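Local coordinates for protein Afp2 (Serratia entomophila, PDB 6RBN) that probably builds, as a tail-sheath-type subunit, the helical sheath around the inner tube of a contractile injection system, the anti-feeding prophage, at residues A105-F116 and F127-E135. Sequence-based numbering, arbitrary orientation.
Sequences AAGTDTTTYTAF and FGLFDGPKE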
loop_
_atom_site.group_PDB
_atom_site.type_symbol
_atom_site.label_atom_id
_atom_site.label_comp_id
_atom_site.label_asym_id
_atom_site.label_seq_id
_atom_site.Cartn_x
_atom_site.Cartn_y
_atom_site.Cartn_z
ATOM N N ALA C 105 45.750 -53.147 67.555
ATOM C CA ALA C 105 46.075 -53.456 68.944
ATOM C C ALA C 105 47.490 -54.014 68.982
ATOM O O ALA C 105 47.721 -55.193 68.722
ATOM C CB ALA C 105 45.072 -54.438 69.529
ATOM N N ALA C 106 48.453 -53.152 69.294
ATOM C CA ALA C 106 49.865 -53.527 69.267
ATOM C C ALA C 106 50.247 -54.121 70.622
ATOM O O ALA C 106 50.878 -53.483 71.467
ATOM C CB ALA C 106 50.729 -52.325 68.917
ATOM N N GLY C 107 49.856 -55.377 70.822
ATOM C CA GLY C 107 50.133 -56.065 72.069
ATOM C C GLY C 107 49.274 -55.561 73.206
ATOM O O GLY C 107 49.773 -55.296 74.302
ATOM N N THR C 108 47.973 -55.426 72.959
ATOM C CA THR C 108 47.068 -54.788 73.901
ATOM C C THR C 108 45.745 -55.541 73.897
ATOM O O THR C 108 45.251 -55.926 72.835
ATOM C CB THR C 108 46.845 -53.318 73.524
ATOM O OG1 THR C 108 48.109 -52.672 73.339
ATOM C CG2 THR C 108 46.135 -52.600 74.624
ATOM N N ASP C 109 45.174 -55.758 75.081
ATOM C CA ASP C 109 43.924 -56.497 75.184
ATOM C C ASP C 109 43.085 -55.980 76.344
ATOM O O ASP C 109 43.601 -55.355 77.275
ATOM C CB ASP C 109 44.184 -58.004 75.328
ATOM C CG ASP C 109 45.115 -58.343 76.485
ATOM O OD1 ASP C 109 45.670 -57.423 77.124
ATOM O OD2 ASP C 109 45.297 -59.548 76.753
ATOM N N THR C 110 41.770 -56.215 76.240
ATOM C CA THR C 110 40.712 -56.016 77.243
ATOM C C THR C 110 40.437 -54.554 77.588
ATOM O O THR C 110 39.541 -54.267 78.387
ATOM C CB THR C 110 40.981 -56.799 78.540
ATOM O OG1 THR C 110 42.135 -56.281 79.217
ATOM C CG2 THR C 110 41.181 -58.284 78.245
ATOM N N THR C 111 41.179 -53.628 77.001
ATOM C CA THR C 111 40.914 -52.199 77.100
ATOM C C THR C 111 40.729 -51.574 75.731
ATOM O O THR C 111 39.861 -50.715 75.551
ATOM C CB THR C 111 42.059 -51.504 77.848
ATOM O OG1 THR C 111 42.253 -52.140 79.114
ATOM C CG2 THR C 111 41.747 -50.036 78.095
ATOM N N THR C 112 41.522 -52.013 74.753
ATOM C CA THR C 112 41.220 -51.734 73.357
ATOM C C THR C 112 39.913 -52.397 72.940
ATOM O O THR C 112 39.150 -51.816 72.163
ATOM C CB THR C 112 42.384 -52.205 72.480
ATOM O OG1 THR C 112 43.578 -51.537 72.891
ATOM C CG2 THR C 112 42.154 -51.892 71.014
ATOM N N TYR C 113 39.616 -53.578 73.495
ATOM C CA TYR C 113 38.430 -54.339 73.098
ATOM C C TYR C 113 37.151 -53.622 73.508
ATOM O O TYR C 113 36.195 -53.542 72.731
ATOM C CB TYR C 113 38.443 -55.735 73.728
ATOM C CG TYR C 113 39.579 -56.661 73.347
ATOM C CD1 TYR C 113 40.387 -56.416 72.248
ATOM C CD2 TYR C 113 39.840 -57.794 74.109
ATOM C CE1 TYR C 113 41.425 -57.263 71.928
ATOM C CE2 TYR C 113 40.873 -58.648 73.789
ATOM C CZ TYR C 113 41.659 -58.377 72.696
ATOM O OH TYR C 113 42.695 -59.216 72.363
ATOM N N THR C 114 37.116 -53.091 74.732
ATOM C CA THR C 114 35.929 -52.390 75.201
ATOM C C THR C 114 35.798 -50.994 74.607
ATOM O O THR C 114 34.709 -50.418 74.663
ATOM C CB THR C 114 35.918 -52.305 76.730
ATOM O OG1 THR C 114 34.690 -51.712 77.164
ATOM C CG2 THR C 114 37.081 -51.480 77.237
ATOM N N ALA C 115 36.869 -50.446 74.042
ATOM C CA ALA C 115 36.800 -49.192 73.310
ATOM C C ALA C 115 36.678 -49.398 71.810
ATOM O O ALA C 115 36.335 -48.453 71.095
ATOM C CB ALA C 115 38.026 -48.330 73.615
ATOM N N PHE C 116 36.976 -50.603 71.322
ATOM C CA PHE C 116 36.640 -50.961 69.950
ATOM C C PHE C 116 35.131 -51.006 69.756
ATOM O O PHE C 116 34.604 -50.426 68.804
ATOM C CB PHE C 116 37.265 -52.309 69.603
ATOM C CG PHE C 116 36.914 -52.809 68.247
ATOM C CD1 PHE C 116 37.507 -52.266 67.127
ATOM C CD2 PHE C 116 35.999 -53.833 68.091
ATOM C CE1 PHE C 116 37.185 -52.730 65.879
ATOM C CE2 PHE C 116 35.678 -54.295 66.846
ATOM C CZ PHE C 116 36.269 -53.746 65.741
ATOM N N PHE C 127 38.258 -50.749 61.144
ATOM C CA PHE C 127 38.475 -52.189 61.151
ATOM C C PHE C 127 39.573 -52.499 62.155
ATOM O O PHE C 127 40.667 -51.938 62.071
ATOM C CB PHE C 127 38.859 -52.703 59.763
ATOM C CG PHE C 127 38.895 -54.195 59.661
ATOM C CD1 PHE C 127 37.722 -54.918 59.535
ATOM C CD2 PHE C 127 40.095 -54.881 59.700
ATOM C CE1 PHE C 127 37.744 -56.289 59.443
ATOM C CE2 PHE C 127 40.123 -56.255 59.611
ATOM C CZ PHE C 127 38.944 -56.958 59.484
ATOM N N GLY C 128 39.279 -53.382 63.102
ATOM C CA GLY C 128 40.215 -53.687 64.165
ATOM C C GLY C 128 41.094 -54.887 63.858
ATOM O O GLY C 128 40.677 -55.837 63.211
ATOM N N LEU C 129 42.330 -54.824 64.345
ATOM C CA LEU C 129 43.313 -55.887 64.156
ATOM C C LEU C 129 43.800 -56.295 65.543
ATOM O O LEU C 129 44.615 -55.594 66.149
ATOM C CB LEU C 129 44.460 -55.416 63.272
ATOM C CG LEU C 129 44.080 -55.004 61.851
ATOM C CD1 LEU C 129 45.278 -54.439 61.123
ATOM C CD2 LEU C 129 43.492 -56.172 61.092
ATOM N N PHE C 130 43.297 -57.414 66.048
ATOM C CA PHE C 130 43.530 -57.820 67.427
ATOM C C PHE C 130 44.736 -58.760 67.480
ATOM O O PHE C 130 45.531 -58.806 66.540
ATOM C CB PHE C 130 42.244 -58.409 68.000
ATOM C CG PHE C 130 41.081 -57.473 67.907
ATOM C CD1 PHE C 130 41.063 -56.307 68.646
ATOM C CD2 PHE C 130 40.001 -57.764 67.096
ATOM C CE1 PHE C 130 40.001 -55.440 68.565
ATOM C CE2 PHE C 130 38.932 -56.901 67.017
ATOM C CZ PHE C 130 38.935 -55.737 67.752
ATOM N N ASP C 131 44.931 -59.463 68.593
ATOM C CA ASP C 131 46.090 -60.326 68.771
ATOM C C ASP C 131 45.662 -61.682 69.298
ATOM O O ASP C 131 44.670 -61.799 70.017
ATOM C CB ASP C 131 47.106 -59.739 69.749
ATOM C CG ASP C 131 47.866 -58.585 69.174
ATOM O OD1 ASP C 131 48.060 -58.551 67.947
ATOM O OD2 ASP C 131 48.284 -57.717 69.957
ATOM N N GLY C 132 46.441 -62.701 68.960
ATOM C CA GLY C 132 46.296 -63.995 69.576
ATOM C C GLY C 132 47.097 -64.056 70.858
ATOM O O GLY C 132 47.779 -63.096 71.228
ATOM N N PRO C 133 47.013 -65.179 71.574
ATOM C CA PRO C 133 47.803 -65.330 72.802
ATOM C C PRO C 133 49.292 -65.410 72.517
ATOM O O PRO C 133 49.721 -65.913 71.477
ATOM C CB PRO C 133 47.285 -66.645 73.393
ATOM C CG PRO C 133 45.922 -66.789 72.835
ATOM C CD PRO C 133 45.996 -66.234 71.450
ATOM N N LYS C 134 50.086 -64.901 73.459
ATOM C CA LYS C 134 51.533 -64.920 73.291
ATOM C C LYS C 134 52.106 -66.295 73.616
ATOM O O LYS C 134 53.160 -66.667 73.089
ATOM C CB LYS C 134 52.164 -63.828 74.158
ATOM C CG LYS C 134 53.613 -63.525 73.843
ATOM C CD LYS C 134 54.097 -62.309 74.602
ATOM C CE LYS C 134 55.541 -61.995 74.254
ATOM N NZ LYS C 134 56.043 -60.797 74.976
ATOM N N GLU C 135 51.415 -67.066 74.449
ATOM C CA GLU C 135 51.783 -68.443 74.729
ATOM C C GLU C 135 51.319 -69.342 73.586
ATOM O O GLU C 135 50.480 -68.964 72.770
ATOM C CB GLU C 135 51.171 -68.904 76.052
ATOM C CG GLU C 135 51.679 -68.173 77.289
ATOM C CD GLU C 135 50.917 -66.891 77.575
ATOM O OE1 GLU C 135 49.938 -66.604 76.854
ATOM O OE2 GLU C 135 51.302 -66.166 78.517
#
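Phe130 drives the edge of its ring into the face of Phe116: its CZ sits over the middle of that ring, 3.4 Å above the plane, and the two planes stand nearly perpendicular. Tyr113, one helical turn before Phe116, adds a second T-shaped contact, this one offset. Here Phe130 is the receiving ring, for the edge of Tyr113 is turned to its face with CE1 3.4 Å from Phe130 CD1. Phe130 therefore gives an edge to one partner and a face to the other. The first torsions of the helix residues differ: Phe116 has CG anti to the backbone N (chi1 177°), whereas Tyr113 has it beside the N (chi1 -62°), and the two rings diverge to meet different parts of Phe130. Phe116 also reaches the strand itself, ring against backbone, with CE1 3.5 Å from Gly128 N.

All this belongs to a beta-alpha-beta unit in the subtilisin-like domain of the sheath protein: strand 102-105 leads into helix 112-122, which packs over the sheet before the chain returns as the adjacent parallel strand 127-129. Ala105 N bonds to Leu129 O (3.0 Å), continuing the ladder between those strands.

Just past the strand ends, Asp131 takes over. Its OD2 accepts the N-H of Gly107 at 2.9 Å, approached nearly along the C-O axis, though the bond is bent at the hydrogen (135°). Ala106 centres an inverse gamma turn here, and Gly107 N also makes a weak bond to Ala105 O. The other carboxylate oxygen, OD1, is hydrogen-bonded to Ser174 OG, in the first turn of helix 173-187, whose Pro173 also touches the Asp131 side chain.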